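Local coordinates for endoglucanase FnCel5A (Fervidobacterium nodosum, PDB 3NCO), which probably hydrolyses internal beta-1,4-glucosidic bonds of cellulose, as a TIM-barrel member of glycosyl hydrolase family 5, at residues A[45-50]-A[94-99]; A[198-203]-A[252-257]; A[241-246]-A[284-289]. All blocks are in the same frame, centred on the assembly; numbering follows the deposited sequence.

Contact 1 of 3, residues A[45-50]-A[94-99]; sequences EYFKII and NDLVVI
In the outer layer of the TIM barrel, Phe47, Lys48 and Ile50 of helix 44-53 pack on Asn94 and Leu96. The latter two lie in the turn that joins helix 78-93 to strand 97-101. This turn is a Schellman motif: Asp95 takes positive phi, and Leu96 N bonds back to Ala91 O. No hydrogen bond crosses the contact. The Asn94 side chain reaches the backbone of helix 44-53. Its CG is anti to its own carbonyl carbon (chi1 -78°), which brings OD1 to 3.3 Å from Lys48 CA. Lys48 CB touches the same oxygen, while the rest of the lysine runs off extended. Asn94 ND2 packs 3.8 Å from Phe47 CB but donates its hydrogen bond to Val90 O in the last turn of helix 78-93. Replacing Asn94 by an alanine would probably leave Val90 O without this side-chain donor and open a gap beside Lys48 CA. Leu96 uses both methyls and crosses Phe47 and Ile50 at about right angles. Its CD2 meets Ile50 CG2 at 4.1 Å. Its CD1 sits at the edge of the Phe47 ring, near the ring plane, 3.9 Å from Phe47 CD1 and 3.7 Å from Phe47 O.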
loop_
_atom_site.group_PDB
_atom_site.type_symbol
_atom_site.label_atom_id
_atom_site.label_comp_id
_atom_site.label_asym_id
_atom_site.label_seq_id
_atom_site.Cartn_x
_atom_site.Cartn_y
_atom_site.Cartn_z
ATOM N N GLU A 45 10.704 -6.617 -16.691
ATOM C CA GLU A 45 9.896 -5.938 -17.748
ATOM C C GLU A 45 8.620 -5.306 -17.169
ATOM O O GLU A 45 8.086 -4.377 -17.728
ATOM C CB GLU A 45 9.512 -6.878 -18.906
ATOM C CG GLU A 45 8.478 -7.947 -18.438
ATOM C CD GLU A 45 8.157 -9.050 -19.443
ATOM O OE1 GLU A 45 7.088 -8.969 -20.132
ATOM O OE2 GLU A 45 8.981 -10.021 -19.550
ATOM N N TYR A 46 8.129 -5.819 -16.037
ATOM C CA TYR A 46 6.890 -5.288 -15.464
ATOM C C TYR A 46 6.990 -3.794 -15.199
ATOM O O TYR A 46 6.004 -3.052 -15.382
ATOM C CB TYR A 46 6.562 -5.979 -14.148
ATOM C CG TYR A 46 6.032 -7.411 -14.275
ATOM C CD1 TYR A 46 5.722 -7.964 -15.522
ATOM C CD2 TYR A 46 5.767 -8.148 -13.133
ATOM C CE1 TYR A 46 5.210 -9.284 -15.617
ATOM C CE2 TYR A 46 5.247 -9.434 -13.202
ATOM C CZ TYR A 46 4.942 -9.979 -14.436
ATOM O OH TYR A 46 4.435 -11.275 -14.497
ATOM N N PHE A 47 8.169 -3.367 -14.757
ATOM C CA PHE A 47 8.319 -1.912 -14.408
ATOM C C PHE A 47 8.326 -0.998 -15.639
ATOM O O PHE A 47 7.773 0.136 -15.594
ATOM C CB PHE A 47 9.511 -1.693 -13.489
ATOM C CG PHE A 47 9.394 -2.437 -12.211
ATOM C CD1 PHE A 47 8.418 -2.091 -11.281
ATOM C CD2 PHE A 47 10.238 -3.499 -11.932
ATOM C CE1 PHE A 47 8.273 -2.813 -10.064
ATOM C CE2 PHE A 47 10.110 -4.236 -10.741
ATOM C CZ PHE A 47 9.144 -3.878 -9.803
ATOM N N LYS A 48 8.906 -1.480 -16.738
ATOM C CA LYS A 48 8.873 -0.750 -17.993
ATOM C C LYS A 48 7.426 -0.681 -18.482
ATOM O O LYS A 48 6.979 0.357 -18.932
ATOM C CB LYS A 48 9.785 -1.429 -19.047
ATOM C CG LYS A 48 9.692 -0.811 -20.435
ATOM C CD LYS A 48 10.572 -1.572 -21.416
ATOM C CE LYS A 48 10.328 -1.043 -22.849
ATOM N NZ LYS A 48 11.177 -1.659 -23.913
ATOM N N ILE A 49 6.695 -1.786 -18.336
ATOM C CA ILE A 49 5.256 -1.859 -18.711
ATOM C C ILE A 49 4.391 -0.894 -17.906
ATOM O O ILE A 49 3.569 -0.144 -18.429
ATOM C CB ILE A 49 4.800 -3.321 -18.582
ATOM C CG1 ILE A 49 5.460 -4.145 -19.700
ATOM C CG2 ILE A 49 3.292 -3.490 -18.636
ATOM C CD1 ILE A 49 5.454 -5.641 -19.464
ATOM N N ILE A 50 4.583 -0.940 -16.604
ATOM C CA ILE A 50 3.874 -0.023 -15.729
ATOM C C ILE A 50 4.137 1.450 -16.062
ATOM O O ILE A 50 3.216 2.275 -16.115
ATOM C CB ILE A 50 4.235 -0.355 -14.231
ATOM C CG1 ILE A 50 3.660 -1.746 -13.850
ATOM C CG2 ILE A 50 3.706 0.753 -13.239
ATOM C CD1 ILE A 50 4.142 -2.266 -12.493
ATOM N N ASN A 94 13.275 2.707 -14.226
ATOM C CA ASN A 94 12.157 3.019 -15.120
ATOM C C ASN A 94 11.385 4.242 -14.614
ATOM O O ASN A 94 10.216 4.460 -14.988
ATOM C CB ASN A 94 11.222 1.802 -15.202
ATOM C CG ASN A 94 11.768 0.745 -16.105
ATOM O OD1 ASN A 94 11.660 0.844 -17.327
ATOM N ND2 ASN A 94 12.406 -0.273 -15.503
ATOM N N ASP A 95 12.053 5.059 -13.801
ATOM C CA ASP A 95 11.518 6.379 -13.405
ATOM C C ASP A 95 10.164 6.282 -12.678
ATOM O O ASP A 95 9.281 7.150 -12.830
ATOM C CB ASP A 95 11.419 7.307 -14.605
ATOM C CG ASP A 95 12.784 7.716 -15.137
ATOM O OD1 ASP A 95 13.784 7.646 -14.391
ATOM O OD2 ASP A 95 12.849 8.130 -16.311
ATOM N N LEU A 96 10.017 5.249 -11.857
ATOM C CA LEU A 96 8.842 5.151 -10.968
ATOM C C LEU A 96 9.250 5.575 -9.583
ATOM O O LEU A 96 10.377 5.289 -9.177
ATOM C CB LEU A 96 8.360 3.695 -10.914
ATOM C CG LEU A 96 7.785 3.191 -12.248
ATOM C CD1 LEU A 96 7.659 1.626 -12.258
ATOM C CD2 LEU A 96 6.414 3.805 -12.545
ATOM N N VAL A 97 8.320 6.211 -8.818
ATOM C CA VAL A 97 8.513 6.374 -7.386
ATOM C C VAL A 97 8.219 4.987 -6.820
ATOM O O VAL A 97 7.344 4.264 -7.363
ATOM C CB VAL A 97 7.546 7.451 -6.855
ATOM C CG1 VAL A 97 7.396 7.388 -5.338
ATOM C CG2 VAL A 97 8.123 8.819 -7.237
ATOM N N VAL A 98 8.960 4.595 -5.772
ATOM C CA VAL A 98 8.830 3.225 -5.296
ATOM C C VAL A 98 8.553 3.281 -3.800
ATOM O O VAL A 98 9.270 4.016 -3.078
ATOM C CB VAL A 98 10.126 2.424 -5.548
ATOM C CG1 VAL A 98 9.954 1.002 -5.040
ATOM C CG2 VAL A 98 10.493 2.501 -7.059
ATOM N N ILE A 99 7.533 2.512 -3.359
ATOM C CA ILE A 99 7.193 2.417 -1.936
ATOM C C ILE A 99 7.489 0.966 -1.555
ATOM O O ILE A 99 6.948 0.054 -2.176
ATOM C CB ILE A 99 5.697 2.739 -1.701
ATOM C CG1 ILE A 99 5.321 4.223 -1.970
ATOM C CG2 ILE A 99 5.329 2.466 -0.236
ATOM C CD1 ILE A 99 3.864 4.439 -2.262
#

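Contact 2 of 3, residues A[198-203]-A[252-257]; sequences IIVSFH and NNVPIF
Ile256 packs on Val200 and Phe202 of the neighbouring strand. Its CB lies 4.2 Å from Val200 O. At CB the chain forks. The CG2 branch, anti to the backbone N, meets the edge of the Phe202 ring in the ring plane, 3.7 Å from Phe202 CE2. The other branch runs through CG1, which is anti to the carbonyl carbon (chi1 -66°). Its tip, CD1, lies alongside Val200, 3.9 Å from Val200 CG1. Strands 198-204 and 256-261 are parallel neighbours in the closed eight-stranded sheet of the TIM barrel. Val200 and Ile256 face the helix layer, where Val245 and Ala249 of helix 232-252 also touch Ile256. Ser201 and Phe257 face the barrel interior. The strands are joined by backbone bonds, Val200 N to Pro255 O at 3.0 Å and Phe257 N to Val200 O at 2.9 Å. Val200 CG2 packs on Val254 CG2 at 3.7 Å, just before strand 256-261 begins. Phe257 O is gripped twice. Phe202 N donates to it at 3.2 Å along a bent path, with 139° at the hydrogen. Ser201 OG donates at 2.9 Å from above the carbonyl plane, 40° out of it.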
loop_
_atom_site.group_PDB
_atom_site.type_symbol
_atom_site.label_atom_id
_atom_site.label_comp_id
_atom_site.label_asym_id
_atom_site.label_seq_id
_atom_site.Cartn_x
_atom_site.Cartn_y
_atom_site.Cartn_z
ATOM N N ILE A 198 6.391 12.449 6.990
ATOM C CA ILE A 198 5.487 11.297 7.013
ATOM C C ILE A 198 4.253 11.526 6.106
ATOM O O ILE A 198 3.848 12.670 5.881
ATOM C CB ILE A 198 5.056 10.869 8.442
ATOM C CG1 ILE A 198 4.386 12.019 9.198
ATOM C CG2 ILE A 198 6.280 10.326 9.215
ATOM C CD1 ILE A 198 3.549 11.496 10.474
ATOM N N ILE A 199 3.683 10.414 5.645
ATOM C CA ILE A 199 2.410 10.431 4.926
ATOM C C ILE A 199 1.533 9.376 5.570
ATOM O O ILE A 199 2.020 8.293 5.911
ATOM C CB ILE A 199 2.664 10.056 3.438
ATOM C CG1 ILE A 199 3.486 11.185 2.768
ATOM C CG2 ILE A 199 1.363 9.857 2.636
ATOM C CD1 ILE A 199 3.940 10.862 1.351
ATOM N N VAL A 200 0.236 9.663 5.692
ATOM C CA VAL A 200 -0.642 8.658 6.327
ATOM C C VAL A 200 -1.348 7.940 5.195
ATOM O O VAL A 200 -1.689 8.553 4.167
ATOM C CB VAL A 200 -1.674 9.387 7.279
ATOM C CG1 VAL A 200 -2.822 8.478 7.660
ATOM C CG2 VAL A 200 -0.941 9.929 8.526
ATOM N N SER A 201 -1.550 6.631 5.360
ATOM C CA SER A 201 -2.243 5.873 4.317
ATOM C C SER A 201 -3.438 5.070 4.822
ATOM O O SER A 201 -3.348 4.442 5.862
ATOM C CB SER A 201 -1.232 4.934 3.662
ATOM O OG SER A 201 -1.864 4.158 2.679
ATOM N N PHE A 202 -4.526 5.062 4.035
ATOM C CA PHE A 202 -5.670 4.147 4.335
ATOM C C PHE A 202 -5.936 3.323 3.100
ATOM O O PHE A 202 -5.365 3.631 2.053
ATOM C CB PHE A 202 -6.950 4.878 4.800
ATOM C CG PHE A 202 -7.707 5.612 3.691
ATOM C CD1 PHE A 202 -8.969 5.185 3.290
ATOM C CD2 PHE A 202 -7.160 6.775 3.096
ATOM C CE1 PHE A 202 -9.688 5.908 2.271
ATOM C CE2 PHE A 202 -7.851 7.467 2.090
ATOM C CZ PHE A 202 -9.095 7.033 1.692
ATOM N N HIS A 203 -6.666 2.237 3.268
ATOM C CA HIS A 203 -7.055 1.393 2.158
ATOM C C HIS A 203 -8.553 1.423 2.017
ATOM O O HIS A 203 -9.261 1.562 3.019
ATOM C CB HIS A 203 -6.627 -0.024 2.430
ATOM C CG HIS A 203 -5.144 -0.165 2.526
ATOM N ND1 HIS A 203 -4.543 -1.345 2.871
ATOM C CD2 HIS A 203 -4.160 0.728 2.298
ATOM C CE1 HIS A 203 -3.228 -1.181 2.847
ATOM N NE2 HIS A 203 -2.971 0.076 2.503
ATOM N N ASN A 252 -4.824 17.491 11.013
ATOM C CA ASN A 252 -3.561 16.924 11.516
ATOM C C ASN A 252 -2.325 17.239 10.646
ATOM O O ASN A 252 -1.174 16.798 10.922
ATOM C CB ASN A 252 -3.707 15.423 11.775
ATOM C CG ASN A 252 -4.625 15.171 12.965
ATOM O OD1 ASN A 252 -5.826 14.957 12.801
ATOM N ND2 ASN A 252 -4.080 15.267 14.144
ATOM N N ASN A 253 -2.576 18.117 9.656
ATOM C CA ASN A 253 -1.500 18.690 8.844
ATOM C C ASN A 253 -0.647 17.606 8.212
ATOM O O ASN A 253 0.581 17.689 8.236
ATOM C CB ASN A 253 -0.630 19.581 9.740
ATOM C CG ASN A 253 -1.468 20.623 10.464
ATOM O OD1 ASN A 253 -1.398 20.782 11.700
ATOM N ND2 ASN A 253 -2.273 21.336 9.686
ATOM N N VAL A 254 -1.297 16.599 7.642
ATOM C CA VAL A 254 -0.546 15.453 7.062
ATOM C C VAL A 254 -1.160 15.069 5.703
ATOM O O VAL A 254 -2.375 15.160 5.524
ATOM C CB VAL A 254 -0.534 14.281 8.073
ATOM C CG1 VAL A 254 -1.929 13.697 8.247
ATOM C CG2 VAL A 254 0.524 13.218 7.745
ATOM N N PRO A 255 -0.315 14.653 4.720
ATOM C CA PRO A 255 -0.901 14.224 3.443
ATOM C C PRO A 255 -1.413 12.792 3.531
ATOM O O PRO A 255 -1.013 12.055 4.428
ATOM C CB PRO A 255 0.288 14.222 2.477
ATOM C CG PRO A 255 1.487 14.667 3.231
ATOM C CD PRO A 255 1.159 14.606 4.707
ATOM N N ILE A 256 -2.269 12.420 2.567
ATOM C CA ILE A 256 -2.912 11.117 2.567
ATOM C C ILE A 256 -2.631 10.382 1.242
ATOM O O ILE A 256 -2.874 10.928 0.155
ATOM C CB ILE A 256 -4.458 11.290 2.668
ATOM C CG1 ILE A 256 -4.823 11.879 4.022
ATOM C CG2 ILE A 256 -5.199 9.984 2.385
ATOM C CD1 ILE A 256 -4.698 10.859 5.196
ATOM N N PHE A 257 -2.232 9.098 1.364
ATOM C CA PHE A 257 -2.085 8.155 0.231
ATOM C C PHE A 257 -3.120 7.059 0.391
ATOM O O PHE A 257 -3.209 6.372 1.421
ATOM C CB PHE A 257 -0.648 7.602 0.331
ATOM C CG PHE A 257 -0.353 6.387 -0.479
ATOM C CD1 PHE A 257 -0.638 6.253 -1.849
ATOM C CD2 PHE A 257 0.381 5.383 0.163
ATOM C CE1 PHE A 257 -0.184 5.107 -2.520
ATOM C CE2 PHE A 257 0.784 4.253 -0.483
ATOM C CZ PHE A 257 0.562 4.119 -1.811
#

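Contact 3 of 3, residues A[241-246]-A[284-289]; sequences HFKYVS and EEFGFS
CG of Phe286 is anti to the carbonyl carbon (chi1 -69°), which lays the ring against the Phe242-Lys243 backbone of helix 232-252. The same setting in Phe288 points its ring beside Phe242. Between them Gly287, with positive phi, closes helix 269-285 in a Schellman motif, with Phe288 N bonded to Ala283 O and Gly287 N to Glu284 O. The two rings meet the same turn: Phe286 touches Phe242, Lys243 and Ser246, and Phe288 touches Phe242, Val245 and Ser246. Lys243 CA stands over the Phe286 face in a CH-pi contact, 4.2 Å from the ring centroid and 25° off the normal. Phe242 C and Lys243 N sit over the same face, nearer the rim. The planes of Phe242 and Phe288 are 29° apart, and with centroids 5.8 Å apart the rings are offset and share little face. Their closest touch is Phe242 CD2 to Phe288 CE2 at 3.6 Å. At the Phe288 edge, Ser246 N lies in the ring plane, 3.7 Å from Phe288 CZ. That N-H is already used within the helix, by Phe242 O. Val245 CG1 also packs on Phe288 CZ, at 4.0 Å.

The Ser246 hydroxyl sits beside Phe286, with OG 3.5 Å from Phe286 CD1. A water lies 2.9 Å from Ser246 OG and donates to Phe286 O at 2.6 Å, bridging the two segments.

The contact joins two consecutive outer helices of the barrel. Phe242 also touches Val279, Ile282 and Ala283 of helix 269-285 and meets Phe202 and Tyr204 edge to face. Strand 256-261 lies beneath the two helices, where Ile256 touches Phe288 and Leu258 touches Phe242.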
loop_
_atom_site.group_PDB
_atom_site.type_symbol
_atom_site.label_atom_id
_atom_site.label_comp_id
_atom_site.label_asym_id
_atom_site.label_seq_id
_atom_site.Cartn_x
_atom_site.Cartn_y
_atom_site.Cartn_z
ATOM N N HIS A 241 -17.180 9.012 3.068
ATOM C CA HIS A 241 -16.014 8.327 3.664
ATOM C C HIS A 241 -14.704 9.131 3.469
ATOM O O HIS A 241 -13.897 9.274 4.399
ATOM C CB HIS A 241 -15.877 6.961 3.017
ATOM C CG HIS A 241 -17.003 6.031 3.360
ATOM N ND1 HIS A 241 -17.270 4.896 2.629
ATOM C CD2 HIS A 241 -17.923 6.066 4.355
ATOM C CE1 HIS A 241 -18.276 4.243 3.185
ATOM N NE2 HIS A 241 -18.694 4.935 4.235
ATOM N N PHE A 242 -14.451 9.554 2.239
ATOM C CA PHE A 242 -13.170 10.220 1.910
ATOM C C PHE A 242 -13.126 11.627 2.515
ATOM O O PHE A 242 -12.046 12.077 2.968
ATOM C CB PHE A 242 -12.980 10.313 0.396
ATOM C CG PHE A 242 -12.494 9.045 -0.239
ATOM C CD1 PHE A 242 -13.045 7.802 0.091
ATOM C CD2 PHE A 242 -11.425 9.082 -1.117
ATOM C CE1 PHE A 242 -12.538 6.608 -0.498
ATOM C CE2 PHE A 242 -10.916 7.915 -1.684
ATOM C CZ PHE A 242 -11.501 6.695 -1.401
ATOM N N LYS A 243 -14.280 12.293 2.559
ATOM C CA LYS A 243 -14.368 13.595 3.281
ATOM C C LYS A 243 -13.964 13.479 4.762
ATOM O O LYS A 243 -13.276 14.340 5.343
ATOM C CB LYS A 243 -15.749 14.208 3.108
ATOM C CG LYS A 243 -15.905 15.593 3.782
ATOM C CD LYS A 243 -17.303 16.167 3.518
ATOM C CE LYS A 243 -18.263 15.622 4.543
ATOM N NZ LYS A 243 -19.010 16.740 5.204
ATOM N N TYR A 244 -14.415 12.400 5.411
ATOM C CA TYR A 244 -14.023 12.170 6.773
ATOM C C TYR A 244 -12.504 12.092 6.888
ATOM O O TYR A 244 -11.918 12.686 7.803
ATOM C CB TYR A 244 -14.688 10.876 7.265
ATOM C CG TYR A 244 -14.402 10.488 8.684
ATOM C CD1 TYR A 244 -15.011 11.162 9.733
ATOM C CD2 TYR A 244 -13.597 9.378 8.975
ATOM C CE1 TYR A 244 -14.790 10.792 11.039
ATOM C CE2 TYR A 244 -13.345 9.009 10.349
ATOM C CZ TYR A 244 -13.977 9.747 11.341
ATOM O OH TYR A 244 -13.831 9.445 12.686
ATOM N N VAL A 245 -11.851 11.356 5.972
ATOM C CA VAL A 245 -10.364 11.255 6.039
ATOM C C VAL A 245 -9.705 12.610 5.741
ATOM O O VAL A 245 -8.723 12.980 6.414
ATOM C CB VAL A 245 -9.838 10.193 5.080
ATOM C CG1 VAL A 245 -8.258 10.102 5.084
ATOM C CG2 VAL A 245 -10.483 8.782 5.454
ATOM N N SER A 246 -10.235 13.310 4.745
ATOM C CA SER A 246 -9.713 14.599 4.373
ATOM C C SER A 246 -9.828 15.596 5.510
ATOM O O SER A 246 -8.870 16.305 5.827
ATOM C CB SER A 246 -10.471 15.099 3.127
ATOM O OG SER A 246 -10.197 16.466 2.926
ATOM N N GLU A 284 -8.870 11.929 -6.116
ATOM C CA GLU A 284 -8.228 13.086 -6.750
ATOM C C GLU A 284 -8.824 14.377 -6.171
ATOM O O GLU A 284 -8.074 15.351 -5.889
ATOM C CB GLU A 284 -8.424 13.060 -8.281
ATOM C CG GLU A 284 -7.525 12.063 -8.977
ATOM C CD GLU A 284 -8.016 11.772 -10.414
ATOM O OE1 GLU A 284 -8.988 12.449 -10.862
ATOM O OE2 GLU A 284 -7.441 10.865 -11.084
ATOM N N GLU A 285 -10.151 14.380 -5.976
ATOM C CA GLU A 285 -10.856 15.574 -5.527
ATOM C C GLU A 285 -10.378 16.008 -4.144
ATOM O O GLU A 285 -10.289 17.215 -3.854
ATOM C CB GLU A 285 -12.373 15.343 -5.576
ATOM C CG GLU A 285 -13.233 16.325 -4.798
ATOM C CD GLU A 285 -14.650 15.767 -4.513
ATOM O OE1 GLU A 285 -15.043 14.742 -5.170
ATOM O OE2 GLU A 285 -15.371 16.379 -3.651
ATOM N N PHE A 286 -10.037 15.027 -3.292
ATOM C CA PHE A 286 -9.514 15.365 -1.981
ATOM C C PHE A 286 -7.998 15.480 -1.909
ATOM O O PHE A 286 -7.444 15.645 -0.812
ATOM C CB PHE A 286 -10.069 14.393 -0.908
ATOM C CG PHE A 286 -11.540 14.588 -0.667
ATOM C CD1 PHE A 286 -11.990 15.730 -0.003
ATOM C CD2 PHE A 286 -12.487 13.718 -1.184
ATOM C CE1 PHE A 286 -13.336 15.949 0.196
ATOM C CE2 PHE A 286 -13.856 13.945 -0.974
ATOM C CZ PHE A 286 -14.267 15.073 -0.327
ATOM N N GLY A 287 -7.290 15.392 -3.047
ATOM C CA GLY A 287 -5.843 15.592 -3.001
ATOM C C GLY A 287 -5.080 14.396 -2.450
ATOM O O GLY A 287 -3.926 14.510 -1.993
ATOM N N PHE A 288 -5.715 13.224 -2.507
ATOM C CA PHE A 288 -5.055 11.983 -2.079
ATOM C C PHE A 288 -4.266 11.380 -3.244
ATOM O O PHE A 288 -4.768 11.274 -4.354
ATOM C CB PHE A 288 -6.068 10.918 -1.639
ATOM C CG PHE A 288 -6.969 11.337 -0.501
ATOM C CD1 PHE A 288 -6.675 12.432 0.301
ATOM C CD2 PHE A 288 -8.124 10.572 -0.206
ATOM C CE1 PHE A 288 -7.537 12.783 1.328
ATOM C CE2 PHE A 288 -8.994 10.892 0.859
ATOM C CZ PHE A 288 -8.671 12.012 1.640
ATOM N N SER A 289 -3.028 10.986 -2.996
ATOM C CA SER A 289 -2.365 10.124 -3.961
ATOM C C SER A 289 -2.983 8.733 -3.858
ATOM O O SER A 289 -3.796 8.479 -2.987
ATOM C CB SER A 289 -0.904 10.077 -3.699
ATOM O OG SER A 289 -0.713 9.481 -2.437
HETATM O O HOH W 1 -7.626 16.622 1.617
#

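In the fold
All three contacts belong to one TIM barrel. Contact 1 comes first along the chain and closes before the others open. The segments of contacts 2 and 3 alternate, because helix 232-252, strand 256-261 and helix 269-285 follow one another. Their centres are about 10 Å apart, and they meet directly: Ile256 O and Ser289 N form a probable hydrogen bond at 3.2 Å. Contact 1 lies farther off, its centre about 23 Å from that of contact 2 and 25 Å from that of contact 3. Contacts 1 and 2 still touch inside the barrel, Ile99 CD1 to Phe257 CZ at 3.3 Å. Both reach the closed sheet, while contact 3 joins the helices before and after strand 256-261, linking sheet and helix layer.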